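Local coordinates for protein peptidoglycan synthase activator LpoP (PDB 6W5Q) that activates a peptidoglycan synthase in cell-wall assembly, probably through protein-protein contacts made by its globular C-terminal tetratricopeptide-repeat domain, the part described here, at residues Leu92-Arg97 and Leu108-Ala113; Val51-Ala56 and Ala87-Leu92; Pro46-Val51 and Asn80-Leu85; Ala17-Ala22 and Ala36-Ala41. One frame throughout, in Å; residues are numbered along the deposited sequence.

Contact 1 (Leu92-Arg97 and Leu108-Ala113); sequences LIAQAR and LARQKA. With SO4 (sulfate ion), chain J.
Ala94, Ala109 and Arg110 make most of this contact, which shows how two helices come close when alanines face each other. Helix 83-99 and helix 103-114, the last two of the domain, form an antiparallel hairpin, with short-segment axes 8.2 Å apart at an angle of 172°. Ala94 and Ala109 meet methyl to methyl, CB to CB at 3.9 Å, and the same methyl of Ala109 also rests on the Ala94 backbone. The CG2 branch of Ile93 reaches Ala109 CB at 4.1 Å; Ile93 also packs on helix 65-78.

Arg110 leaves its helix alongside the pair and then passes over Ala94. With CG anti to the carbonyl carbon (chi1 -62°) and the chain extended as far as NE, its aliphatic part lies across the methyl, Ala94 CB being 3.4 Å from Arg110 CG. The guanidinium follows flat, its centre over that methyl with Ala94 CB 3.7 Å from the plane. Arg110 NH2 passes Gln95 CG at 3.6 Å.

Lys112 NZ donates to sulfate O4 at 2.9 Å, the ion probably coming from the crystallisation liquor. The charge of Arg110 is met from helix 83-99 itself: NH1 forms a salt bridge with Glu98 and NE another with Glu91. Small methyls thus permit the close approach, while an arginine face covers the methyl of Ala94 and two carboxylates probably fix its rotation.

Contact 2 (Val51-Ala56 and Ala87-Leu92); sequences VLYRLA and AGLWEL
Tyr53 of helix 49-61 reaches across to Gly88, Leu89 and Leu92 of helix 83-99, a worked case of one aromatic side chain spanning two helices that are not neighbours in sequence. The segments run nearly parallel, at 24°, with axes 10.4 Å apart, as alternate helices do in a stacked tetratricopeptide-repeat array. Tyr53 has CG anti to the backbone N (chi1 176°), which swings the ring over to the other helix. Its edge then comes up against the glycine, Tyr53 CE1 lying 3.7 Å from Gly88 C, close to the ring plane. Gly88 has no side chain, and the ring edge comes directly against its backbone.

Leu89 approaches the same rim: its CD2 lies in the ring plane, 3.8 Å from Tyr53 CD1. Leu92 crosses the tyrosine at about a right angle and divides its two methyls. CD1 comes obliquely to Tyr53 CE1 at 3.6 Å, whereas CD2 touches both the ring, 3.7 Å from Tyr53 CD1, and the helix backbone, 3.4 Å from Tyr53 O; Ala56 CB is 3.8 Å from the same Leu92 CD2.

Leu52 and Trp90 meanwhile pack on helix 65-78, which lies between the two helices in sequence. The contact is made by carbon packing, without a hydrogen bond between the segments, and this close fit of ring edge and methyls probably excludes water.

Contact 3 (Pro46-Val51 and Asn80-Leu85); sequences PREPQV and NGRPAL
Leu85 sits against Pro49 and Gln50, and this apolar group is the main part of the contact. The leucine has CG anti to its backbone N (chi1 -176°) and presents a single methyl: CD2 lies 3.8 Å from Pro49 CB and 3.7 Å from Gln50 CG. The proline ring and the leucine cross at about a right angle, whereas the glutamine meets it with its aliphatic part before bending at chi2. The same methyl lies under the guanidinium of Arg82, 4.2 Å from its plane and over its centre.

Charge forms the second group. Glu48 OE1 and Arg82 NH1 make a salt bridge at 3.6 Å, with carboxylate and guanidinium planes 76° apart, so the two groups do not pair side by side. Arg82 reaches the glutamate by a bend at chi3, and the same NH1 also lies 3.8 Å from Pro49 CG.

Capping is the third. Glu48 stands at the N-cap of helix 49-61 and its OE1 accepts from Gln50 N at 2.9 Å, nearly straight at 165° and on the anti lone pair. One oxygen therefore serves a helix end and an arginine together; both would probably stabilise its negative charge. Arg82, in turn, is the N-cap residue of helix 83-99, and its backbone N bonds to Gln86.

Two helix starts, each with a proline as its first residue, are thereby joined at the surface. Helix N termini side by side fit a tetratricopeptide-repeat fold, where antiparallel hairpins stack so that alternate helices run roughly parallel.

Contact 4 (Ala17-Ala22 and Ala36-Ala41); sequences AMLTTA and ASLERA. With SO4 (sulfate ion), chain I.
Met18 of helix 13-28 meets Ser37, Arg40 and Ala41 of helix 31-44. CB points at the other helix and touches Ala41 CB and the Ser37 carbonyl oxygen, each at 3.8 Å. CG faces Ser37 O and Ala41 N. Bends at chi2 and chi3 then turn the chain toward Arg40: SD lies 3.8 Å from Arg40 CD, and CE ends 3.3 Å from Arg40 NH1, at the edge of the guanidinium near its plane.

The two segments are antiparallel, at 170° with axes 8.5 Å apart. They belong to the first two helices of the domain, an antiparallel helical hairpin of the kind that builds tetratricopeptide-repeat folds, where small residues let the helices lie close. Ala22 and Ser37 provide such a place, and the Ser37 hydroxyl is bonded to Gln25 and to Ser33 O. Thr21 flanks them, setting CG2 against Ser37 OG while its own hydroxyl bonds to Ala17 O.

On the flank turned to helix 49-61, Leu38 CD2 wedges against Ala22 CB at 3.5 Å, a tight pair, and against Leu19 CD2, also at 3.5 Å; the two leucines cross at about a right angle. Arg40 stretches the other way. Its CG is anti to the backbone N (chi1 -175°) and the chain is extended to NE, which donates to sulfate O4 at 2.8 Å. NH2 shares that oxygen, with a weak bond to O3, and Arg43 also binds this ion, probably from the crystallisation liquor.

In the fold
From the N terminus, contact 4 comes first, closing the short turn that joins helix 13-28 to helix 31-44. The turn before helix 49-61 then opens contact 3, and the helix itself contact 2. Both close on helix 83-99 after the intervening helix 65-78, and because their segments alternate along the sequence they cross; they share Val51 and touch through Tyr53 and Leu85. Val51 and Leu55 also lie against Leu38, which ties contact 4 to this central pair. Contact 1 follows in series, closing the last turn onto helix 103-114. It shares Leu92 with contact 2 and lies across the chain's centre from contact 4, their centres about 25 Å apart.

Contact 1 (Leu92-Arg97 and Leu108-Ala113)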
loop_
_atom_site.group_PDB
_atom_site.type_symbol
_atom_site.label_atom_id
_atom_site.label_comp_id
_atom_site.label_asym_id
_atom_site.label_seq_id
_atom_site.Cartn_x
_atom_site.Cartn_y
_atom_site.Cartn_z
ATOM N N LEU A 92 6.772 3.459 -0.057
ATOM C CA LEU A 92 6.226 2.618 1.003
ATOM C C LEU A 92 7.168 1.473 1.348
ATOM O O LEU A 92 7.335 1.122 2.520
ATOM C CB LEU A 92 4.868 2.054 0.580
ATOM C CG LEU A 92 3.610 2.782 1.050
ATOM C CD1 LEU A 92 3.645 4.261 0.654
ATOM C CD2 LEU A 92 2.348 2.072 0.509
ATOM N N ILE A 93 7.771 0.853 0.336
ATOM C CA ILE A 93 8.681 -0.261 0.596
ATOM C C ILE A 93 9.922 0.226 1.343
ATOM O O ILE A 93 10.400 -0.433 2.273
ATOM C CB ILE A 93 9.036 -0.960 -0.731
ATOM C CG1 ILE A 93 7.796 -1.649 -1.302
ATOM C CG2 ILE A 93 10.212 -1.927 -0.553
ATOM C CD1 ILE A 93 7.955 -2.133 -2.713
ATOM N N ALA A 94 10.455 1.389 0.945
ATOM C CA ALA A 94 11.571 2.006 1.652
ATOM C C ALA A 94 11.231 2.220 3.118
ATOM O O ALA A 94 12.038 1.937 4.011
ATOM C CB ALA A 94 11.933 3.344 0.999
ATOM N N GLN A 95 10.033 2.737 3.382
ATOM C CA GLN A 95 9.650 3.034 4.756
ATOM C C GLN A 95 9.470 1.766 5.557
ATOM O O GLN A 95 9.788 1.737 6.750
ATOM C CB GLN A 95 8.377 3.867 4.769
ATOM C CG GLN A 95 8.539 5.185 4.075
ATOM C CD GLN A 95 7.343 6.054 4.266
ATOM O OE1 GLN A 95 7.217 7.110 3.633
ATOM N NE2 GLN A 95 6.433 5.621 5.139
ATOM N N ALA A 96 8.993 0.705 4.905
ATOM C CA ALA A 96 8.863 -0.586 5.574
ATOM C C ALA A 96 10.228 -1.222 5.856
ATOM O O ALA A 96 10.403 -1.886 6.884
ATOM C CB ALA A 96 7.994 -1.516 4.723
ATOM N N ARG A 97 11.203 -1.068 4.943
ATOM C CA ARG A 97 12.547 -1.578 5.236
ATOM C C ARG A 97 13.163 -0.826 6.401
ATOM O O ARG A 97 13.758 -1.438 7.296
ATOM C CB ARG A 97 13.466 -1.464 4.014
ATOM C CG ARG A 97 12.962 -2.191 2.774
ATOM C CD ARG A 97 12.779 -3.657 3.049
ATOM N NE ARG A 97 13.866 -4.215 3.834
ATOM C CZ ARG A 97 13.920 -5.483 4.222
ATOM N NH1 ARG A 97 12.944 -6.313 3.897
ATOM N NH2 ARG A 97 14.950 -5.922 4.934
ATOM N N LEU A 108 17.927 1.673 -1.409
ATOM C CA LEU A 108 17.836 1.034 -2.705
ATOM C C LEU A 108 16.423 1.120 -3.240
ATOM O O LEU A 108 16.218 1.176 -4.454
ATOM C CB LEU A 108 18.287 -0.426 -2.591
ATOM C CG LEU A 108 19.786 -0.617 -2.318
ATOM C CD1 LEU A 108 20.146 -2.081 -2.168
ATOM C CD2 LEU A 108 20.601 -0.002 -3.443
ATOM N N ALA A 109 15.439 1.134 -2.342
ATOM C CA ALA A 109 14.054 1.252 -2.775
ATOM C C ALA A 109 13.748 2.674 -3.199
ATOM O O ALA A 109 13.102 2.890 -4.228
ATOM C CB ALA A 109 13.114 0.802 -1.658
ATOM N N ARG A 110 14.236 3.660 -2.434
ATOM C CA ARG A 110 14.032 5.053 -2.806
ATOM C C ARG A 110 14.751 5.383 -4.096
ATOM O O ARG A 110 14.369 6.333 -4.788
ATOM C CB ARG A 110 14.526 5.985 -1.700
ATOM C CG ARG A 110 13.806 5.819 -0.392
ATOM C CD ARG A 110 13.787 7.106 0.431
ATOM N NE ARG A 110 12.699 7.062 1.411
ATOM C CZ ARG A 110 12.826 6.590 2.646
ATOM N NH1 ARG A 110 14.009 6.143 3.068
ATOM N NH2 ARG A 110 11.771 6.569 3.460
ATOM N N GLN A 111 15.808 4.626 -4.415
ATOM C CA GLN A 111 16.486 4.777 -5.701
ATOM C C GLN A 111 15.582 4.355 -6.854
ATOM O O GLN A 111 15.604 4.973 -7.927
ATOM C CB GLN A 111 17.764 3.943 -5.721
ATOM C CG GLN A 111 19.040 4.705 -5.644
ATOM C CD GLN A 111 20.216 3.855 -6.085
ATOM O OE1 GLN A 111 20.039 2.746 -6.594
ATOM N NE2 GLN A 111 21.422 4.372 -5.900
ATOM N N LYS A 112 14.795 3.288 -6.654
ATOM C CA LYS A 112 13.902 2.803 -7.704
ATOM C C LYS A 112 12.694 3.702 -7.863
ATOM O O LYS A 112 12.147 3.811 -8.963
ATOM C CB LYS A 112 13.449 1.369 -7.414
ATOM C CG LYS A 112 14.568 0.485 -6.955
ATOM C CD LYS A 112 14.219 -0.973 -6.899
ATOM C CE LYS A 112 15.455 -1.758 -6.427
ATOM N NZ LYS A 112 15.129 -3.113 -5.919
ATOM N N ALA A 113 12.257 4.335 -6.776
ATOM C CA ALA A 113 11.167 5.291 -6.870
ATOM C C ALA A 113 11.569 6.492 -7.718
ATOM O O ALA A 113 10.731 7.054 -8.432
ATOM C CB ALA A 113 10.742 5.722 -5.464
HETATM S S SO4 J . 13.216 -5.812 -7.183
HETATM O O1 SO4 J . 13.592 -5.813 -5.765
HETATM O O2 SO4 J . 13.487 -7.129 -7.755
HETATM O O3 SO4 J . 11.787 -5.523 -7.323
HETATM O O4 SO4 J . 13.967 -4.793 -7.920
#

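Contact 2 (Val51-Ala56 and Ala87-Leu92)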
loop_
_atom_site.group_PDB
_atom_site.type_symbol
_atom_site.label_atom_id
_atom_site.label_comp_id
_atom_site.label_asym_id
_atom_site.label_seq_id
_atom_site.Cartn_x
_atom_site.Cartn_y
_atom_site.Cartn_z
ATOM N N VAL A 51 -5.633 -0.470 -4.517
ATOM C CA VAL A 51 -6.118 -1.089 -3.291
ATOM C C VAL A 51 -4.944 -1.540 -2.440
ATOM O O VAL A 51 -4.893 -1.279 -1.230
ATOM C CB VAL A 51 -7.061 -2.261 -3.610
ATOM C CG1 VAL A 51 -7.403 -3.016 -2.330
ATOM C CG2 VAL A 51 -8.313 -1.753 -4.258
ATOM N N LEU A 52 -3.978 -2.217 -3.068
ATOM C CA LEU A 52 -2.810 -2.725 -2.346
ATOM C C LEU A 52 -1.983 -1.587 -1.763
ATOM O O LEU A 52 -1.471 -1.687 -0.638
ATOM C CB LEU A 52 -1.974 -3.602 -3.288
ATOM C CG LEU A 52 -2.794 -4.836 -3.691
ATOM C CD1 LEU A 52 -2.136 -5.682 -4.729
ATOM C CD2 LEU A 52 -3.118 -5.683 -2.473
ATOM N N TYR A 53 -1.874 -0.481 -2.504
ATOM C CA TYR A 53 -1.164 0.692 -2.009
ATOM C C TYR A 53 -1.745 1.184 -0.686
ATOM O O TYR A 53 -1.008 1.448 0.273
ATOM C CB TYR A 53 -1.219 1.798 -3.057
ATOM C CG TYR A 53 -0.581 3.080 -2.584
ATOM C CD1 TYR A 53 0.802 3.233 -2.605
ATOM C CD2 TYR A 53 -1.359 4.139 -2.125
ATOM C CE1 TYR A 53 1.401 4.412 -2.180
ATOM C CE2 TYR A 53 -0.775 5.320 -1.698
ATOM C CZ TYR A 53 0.609 5.450 -1.728
ATOM O OH TYR A 53 1.202 6.616 -1.302
ATOM N N ARG A 54 -3.067 1.318 -0.618
ATOM C CA ARG A 54 -3.699 1.783 0.616
ATOM C C ARG A 54 -3.609 0.731 1.706
ATOM O O ARG A 54 -3.473 1.059 2.893
ATOM C CB ARG A 54 -5.172 2.131 0.360
ATOM C CG ARG A 54 -5.375 2.966 -0.870
ATOM C CD ARG A 54 -6.560 3.888 -0.758
ATOM N NE ARG A 54 -6.580 4.788 -1.904
ATOM C CZ ARG A 54 -7.280 5.913 -1.974
ATOM N NH1 ARG A 54 -8.045 6.303 -0.956
ATOM N NH2 ARG A 54 -7.207 6.653 -3.071
ATOM N N LEU A 55 -3.746 -0.539 1.327
ATOM C CA LEU A 55 -3.624 -1.614 2.300
ATOM C C LEU A 55 -2.230 -1.628 2.921
ATOM O O LEU A 55 -2.084 -1.717 4.143
ATOM C CB LEU A 55 -3.953 -2.946 1.626
ATOM C CG LEU A 55 -3.961 -4.170 2.544
ATOM C CD1 LEU A 55 -4.666 -3.836 3.842
ATOM C CD2 LEU A 55 -4.602 -5.382 1.846
ATOM N N ALA A 56 -1.188 -1.493 2.092
ATOM C CA ALA A 56 0.170 -1.441 2.626
ATOM C C ALA A 56 0.341 -0.243 3.544
ATOM O O ALA A 56 1.041 -0.320 4.556
ATOM C CB ALA A 56 1.183 -1.393 1.476
ATOM N N ALA A 87 6.238 4.689 -8.050
ATOM C CA ALA A 87 7.009 5.564 -7.167
ATOM C C ALA A 87 6.433 5.550 -5.756
ATOM O O ALA A 87 7.166 5.393 -4.771
ATOM C CB ALA A 87 7.033 6.993 -7.726
ATOM N N GLY A 88 5.115 5.709 -5.641
ATOM C CA GLY A 88 4.488 5.640 -4.329
ATOM C C GLY A 88 4.753 4.323 -3.623
ATOM O O GLY A 88 5.116 4.298 -2.444
ATOM N N LEU A 89 4.576 3.209 -4.334
ATOM C CA LEU A 89 4.767 1.893 -3.718
ATOM C C LEU A 89 6.224 1.696 -3.278
ATOM O O LEU A 89 6.488 1.197 -2.173
ATOM C CB LEU A 89 4.304 0.790 -4.690
ATOM C CG LEU A 89 2.769 0.629 -4.869
ATOM C CD1 LEU A 89 2.399 0.001 -6.200
ATOM C CD2 LEU A 89 2.103 -0.185 -3.725
ATOM N N TRP A 90 7.189 2.125 -4.101
ATOM C CA TRP A 90 8.583 1.983 -3.688
ATOM C C TRP A 90 8.878 2.788 -2.422
ATOM O O TRP A 90 9.576 2.302 -1.524
ATOM C CB TRP A 90 9.526 2.390 -4.815
ATOM C CG TRP A 90 9.775 1.302 -5.812
ATOM C CD1 TRP A 90 9.523 1.351 -7.155
ATOM C CD2 TRP A 90 10.341 -0.001 -5.557
ATOM N NE1 TRP A 90 9.893 0.163 -7.748
ATOM C CE2 TRP A 90 10.401 -0.679 -6.794
ATOM C CE3 TRP A 90 10.805 -0.653 -4.407
ATOM C CZ2 TRP A 90 10.895 -1.978 -6.913
ATOM C CZ3 TRP A 90 11.294 -1.953 -4.530
ATOM C CH2 TRP A 90 11.330 -2.600 -5.773
ATOM N N GLU A 91 8.349 4.017 -2.329
ATOM C CA GLU A 91 8.526 4.801 -1.108
ATOM C C GLU A 91 7.948 4.074 0.102
ATOM O O GLU A 91 8.562 4.049 1.170
ATOM C CB GLU A 91 7.887 6.186 -1.251
ATOM C CG GLU A 91 7.896 6.976 0.056
ATOM C CD GLU A 91 9.319 7.198 0.616
ATOM O OE1 GLU A 91 10.291 7.232 -0.179
ATOM O OE2 GLU A 91 9.471 7.340 1.860
ATOM N N LEU A 92 6.772 3.459 -0.057
ATOM C CA LEU A 92 6.226 2.618 1.003
ATOM C C LEU A 92 7.168 1.473 1.348
ATOM O O LEU A 92 7.335 1.122 2.520
ATOM C CB LEU A 92 4.868 2.054 0.580
ATOM C CG LEU A 92 3.610 2.782 1.050
ATOM C CD1 LEU A 92 3.645 4.261 0.654
ATOM C CD2 LEU A 92 2.348 2.072 0.509
#

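Contact 3 (Pro46-Val51 and Asn80-Leu85)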
loop_
_atom_site.group_PDB
_atom_site.type_symbol
_atom_site.label_atom_id
_atom_site.label_comp_id
_atom_site.label_asym_id
_atom_site.label_seq_id
_atom_site.Cartn_x
_atom_site.Cartn_y
_atom_site.Cartn_z
ATOM N N PRO A 46 -9.115 -8.044 -6.968
ATOM C CA PRO A 46 -7.930 -8.691 -6.377
ATOM C C PRO A 46 -6.610 -8.220 -6.977
ATOM O O PRO A 46 -5.552 -8.515 -6.406
ATOM C CB PRO A 46 -8.164 -10.179 -6.668
ATOM C CG PRO A 46 -8.949 -10.169 -7.956
ATOM C CD PRO A 46 -9.840 -8.948 -7.887
ATOM N N ARG A 47 -6.642 -7.493 -8.093
ATOM C CA ARG A 47 -5.448 -7.143 -8.857
ATOM C C ARG A 47 -5.280 -5.629 -8.958
ATOM O O ARG A 47 -4.510 -5.145 -9.793
ATOM C CB ARG A 47 -5.523 -7.792 -10.252
ATOM C CG ARG A 47 -4.257 -7.755 -11.122
ATOM C CD ARG A 47 -4.504 -7.014 -12.453
ATOM N NE ARG A 47 -3.297 -6.888 -13.279
ATOM C CZ ARG A 47 -2.632 -5.752 -13.494
ATOM N NH1 ARG A 47 -1.548 -5.745 -14.263
ATOM N NH2 ARG A 47 -3.056 -4.617 -12.952
ATOM N N GLU A 48 -5.996 -4.861 -8.128
ATOM C CA GLU A 48 -5.941 -3.407 -8.195
ATOM C C GLU A 48 -4.757 -2.903 -7.368
ATOM O O GLU A 48 -4.800 -2.998 -6.131
ATOM C CB GLU A 48 -7.250 -2.792 -7.712
ATOM C CG GLU A 48 -7.275 -1.255 -7.616
ATOM C CD GLU A 48 -6.815 -0.532 -8.882
ATOM O OE1 GLU A 48 -5.654 -0.054 -8.917
ATOM O OE2 GLU A 48 -7.616 -0.425 -9.836
ATOM N N PRO A 49 -3.705 -2.375 -7.987
ATOM C CA PRO A 49 -2.568 -1.886 -7.185
ATOM C C PRO A 49 -2.939 -0.737 -6.261
ATOM O O PRO A 49 -2.337 -0.599 -5.187
ATOM C CB PRO A 49 -1.541 -1.467 -8.240
ATOM C CG PRO A 49 -2.293 -1.412 -9.549
ATOM C CD PRO A 49 -3.461 -2.329 -9.433
ATOM N N GLN A 50 -3.923 0.083 -6.628
ATOM C CA GLN A 50 -4.305 1.176 -5.743
ATOM C C GLN A 50 -4.925 0.652 -4.453
ATOM O O GLN A 50 -4.729 1.242 -3.383
ATOM C CB GLN A 50 -5.252 2.139 -6.465
ATOM C CG GLN A 50 -4.526 3.120 -7.403
ATOM C CD GLN A 50 -4.435 4.525 -6.830
ATOM O OE1 GLN A 50 -4.300 4.697 -5.617
ATOM N NE2 GLN A 50 -4.514 5.539 -7.699
ATOM N N VAL A 51 -5.633 -0.470 -4.517
ATOM C CA VAL A 51 -6.118 -1.089 -3.291
ATOM C C VAL A 51 -4.944 -1.540 -2.440
ATOM O O VAL A 51 -4.893 -1.279 -1.230
ATOM C CB VAL A 51 -7.061 -2.261 -3.610
ATOM C CG1 VAL A 51 -7.403 -3.016 -2.330
ATOM C CG2 VAL A 51 -8.313 -1.753 -4.258
ATOM N N ASN A 80 2.366 -2.070 -13.415
ATOM C CA ASN A 80 3.187 -1.859 -14.602
ATOM C C ASN A 80 2.596 -0.781 -15.498
ATOM O O ASN A 80 1.394 -0.771 -15.774
ATOM C CB ASN A 80 3.342 -3.163 -15.376
ATOM C CG ASN A 80 4.649 -3.860 -15.065
ATOM O OD1 ASN A 80 5.282 -3.591 -14.037
ATOM N ND2 ASN A 80 5.073 -4.758 -15.957
ATOM N N GLY A 81 3.452 0.137 -15.940
ATOM C CA GLY A 81 3.001 1.268 -16.729
ATOM C C GLY A 81 2.145 2.238 -15.943
ATOM O O GLY A 81 1.195 2.810 -16.492
ATOM N N ARG A 82 2.443 2.418 -14.657
ATOM C CA ARG A 82 1.739 3.370 -13.797
ATOM C C ARG A 82 2.776 4.042 -12.908
ATOM O O ARG A 82 2.868 3.763 -11.708
ATOM C CB ARG A 82 0.646 2.668 -12.985
ATOM C CG ARG A 82 -0.328 1.864 -13.854
ATOM C CD ARG A 82 -1.506 1.311 -13.085
ATOM N NE ARG A 82 -2.473 2.344 -12.712
ATOM C CZ ARG A 82 -3.673 2.096 -12.187
ATOM N NH1 ARG A 82 -4.072 0.843 -11.973
ATOM N NH2 ARG A 82 -4.476 3.104 -11.876
ATOM N N PRO A 83 3.572 4.958 -13.476
ATOM C CA PRO A 83 4.820 5.366 -12.803
ATOM C C PRO A 83 4.613 6.102 -11.494
ATOM O O PRO A 83 5.362 5.866 -10.535
ATOM C CB PRO A 83 5.506 6.266 -13.844
ATOM C CG PRO A 83 4.804 5.980 -15.149
ATOM C CD PRO A 83 3.403 5.610 -14.784
ATOM N N ALA A 84 3.636 7.007 -11.430
ATOM C CA ALA A 84 3.349 7.698 -10.177
ATOM C C ALA A 84 3.032 6.705 -9.072
ATOM O O ALA A 84 3.466 6.876 -7.929
ATOM C CB ALA A 84 2.187 8.672 -10.370
ATOM N N LEU A 85 2.296 5.646 -9.406
ATOM C CA LEU A 85 1.894 4.662 -8.408
ATOM C C LEU A 85 3.066 3.779 -8.003
ATOM O O LEU A 85 3.208 3.422 -6.829
ATOM C CB LEU A 85 0.744 3.821 -8.961
ATOM C CG LEU A 85 0.103 2.782 -8.038
ATOM C CD1 LEU A 85 -0.156 3.347 -6.660
ATOM C CD2 LEU A 85 -1.197 2.272 -8.647
#

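Contact 4 (Ala17-Ala22 and Ala36-Ala41)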
loop_
_atom_site.group_PDB
_atom_site.type_symbol
_atom_site.label_atom_id
_atom_site.label_comp_id
_atom_site.label_asym_id
_atom_site.label_seq_id
_atom_site.Cartn_x
_atom_site.Cartn_y
_atom_site.Cartn_z
ATOM N N ALA A 17 -16.200 2.695 -3.281
ATOM C CA ALA A 17 -16.918 2.745 -2.013
ATOM C C ALA A 17 -16.054 2.197 -0.880
ATOM O O ALA A 17 -15.950 2.813 0.188
ATOM C CB ALA A 17 -18.236 1.976 -2.118
ATOM N N MET A 18 -15.409 1.048 -1.106
ATOM C CA MET A 18 -14.579 0.443 -0.068
ATOM C C MET A 18 -13.359 1.303 0.247
ATOM O O MET A 18 -13.012 1.497 1.419
ATOM C CB MET A 18 -14.160 -0.965 -0.495
ATOM C CG MET A 18 -15.316 -1.983 -0.435
ATOM S SD MET A 18 -16.108 -2.050 1.194
ATOM C CE MET A 18 -17.668 -1.218 0.905
ATOM N N LEU A 19 -12.699 1.831 -0.786
ATOM C CA LEU A 19 -11.603 2.777 -0.576
ATOM C C LEU A 19 -12.063 3.973 0.240
ATOM O O LEU A 19 -11.420 4.350 1.230
ATOM C CB LEU A 19 -11.031 3.245 -1.923
ATOM C CG LEU A 19 -10.433 2.148 -2.812
ATOM C CD1 LEU A 19 -9.564 2.728 -3.914
ATOM C CD2 LEU A 19 -9.641 1.151 -1.984
ATOM N N THR A 20 -13.172 4.592 -0.173
ATOM C CA THR A 20 -13.725 5.729 0.563
ATOM C C THR A 20 -14.004 5.364 2.017
ATOM O O THR A 20 -13.664 6.115 2.944
ATOM C CB THR A 20 -15.011 6.200 -0.105
ATOM O OG1 THR A 20 -14.707 6.731 -1.396
ATOM C CG2 THR A 20 -15.682 7.264 0.733
ATOM N N THR A 21 -14.642 4.211 2.230
ATOM C CA THR A 21 -14.913 3.754 3.584
ATOM C C THR A 21 -13.617 3.513 4.353
ATOM O O THR A 21 -13.483 3.931 5.509
ATOM C CB THR A 21 -15.766 2.491 3.524
ATOM O OG1 THR A 21 -17.056 2.831 2.998
ATOM C CG2 THR A 21 -15.922 1.887 4.906
ATOM N N ALA A 22 -12.651 2.840 3.723
ATOM C CA ALA A 22 -11.347 2.625 4.355
ATOM C C ALA A 22 -10.701 3.935 4.777
ATOM O O ALA A 22 -10.169 4.042 5.884
ATOM C CB ALA A 22 -10.416 1.873 3.413
ATOM N N ALA A 36 -9.781 -4.130 7.258
ATOM C CA ALA A 36 -10.900 -4.999 6.904
ATOM C C ALA A 36 -11.619 -4.494 5.656
ATOM O O ALA A 36 -11.959 -5.286 4.767
ATOM C CB ALA A 36 -11.876 -5.108 8.071
ATOM N N SER A 37 -11.840 -3.173 5.562
ATOM C CA SER A 37 -12.491 -2.610 4.378
ATOM C C SER A 37 -11.642 -2.802 3.131
ATOM O O SER A 37 -12.173 -3.013 2.033
ATOM C CB SER A 37 -12.773 -1.117 4.564
ATOM O OG SER A 37 -13.660 -0.869 5.630
ATOM N N LEU A 38 -10.320 -2.707 3.269
ATOM C CA LEU A 38 -9.471 -2.918 2.107
ATOM C C LEU A 38 -9.389 -4.399 1.737
ATOM O O LEU A 38 -9.270 -4.732 0.551
ATOM C CB LEU A 38 -8.086 -2.301 2.374
ATOM C CG LEU A 38 -8.187 -0.757 2.496
ATOM C CD1 LEU A 38 -6.928 -0.081 3.004
ATOM C CD2 LEU A 38 -8.611 -0.101 1.156
ATOM N N GLU A 39 -9.474 -5.305 2.711
ATOM C CA GLU A 39 -9.521 -6.718 2.343
ATOM C C GLU A 39 -10.846 -7.061 1.673
ATOM O O GLU A 39 -10.910 -7.986 0.860
ATOM C CB GLU A 39 -9.291 -7.612 3.570
ATOM C CG GLU A 39 -8.030 -7.317 4.353
ATOM C CD GLU A 39 -6.798 -7.991 3.775
ATOM O OE1 GLU A 39 -5.711 -7.825 4.362
ATOM O OE2 GLU A 39 -6.915 -8.684 2.738
ATOM N N ARG A 40 -11.908 -6.318 1.982
ATOM C CA ARG A 40 -13.159 -6.513 1.259
ATOM C C ARG A 40 -13.040 -5.961 -0.157
ATOM O O ARG A 40 -13.567 -6.549 -1.109
ATOM C CB ARG A 40 -14.318 -5.868 2.045
ATOM C CG ARG A 40 -15.734 -6.107 1.466
ATOM C CD ARG A 40 -16.837 -5.537 2.389
ATOM N NE ARG A 40 -18.167 -6.127 2.182
ATOM C CZ ARG A 40 -19.234 -5.461 1.719
ATOM N NH1 ARG A 40 -19.134 -4.173 1.401
ATOM N NH2 ARG A 40 -20.412 -6.078 1.568
ATOM N N ALA A 41 -12.316 -4.848 -0.320
ATOM C CA ALA A 41 -12.059 -4.299 -1.649
ATOM C C ALA A 41 -11.381 -5.320 -2.568
ATOM O O ALA A 41 -11.656 -5.358 -3.778
ATOM C CB ALA A 41 -11.201 -3.036 -1.519
HETATM S S SO4 I . -19.807 -9.418 2.913
HETATM O O1 SO4 I . -19.185 -9.041 4.184
HETATM O O2 SO4 I . -19.696 -10.843 2.644
HETATM O O3 SO4 I . -21.219 -9.032 2.898
HETATM O O4 SO4 I . -19.123 -8.723 1.833
#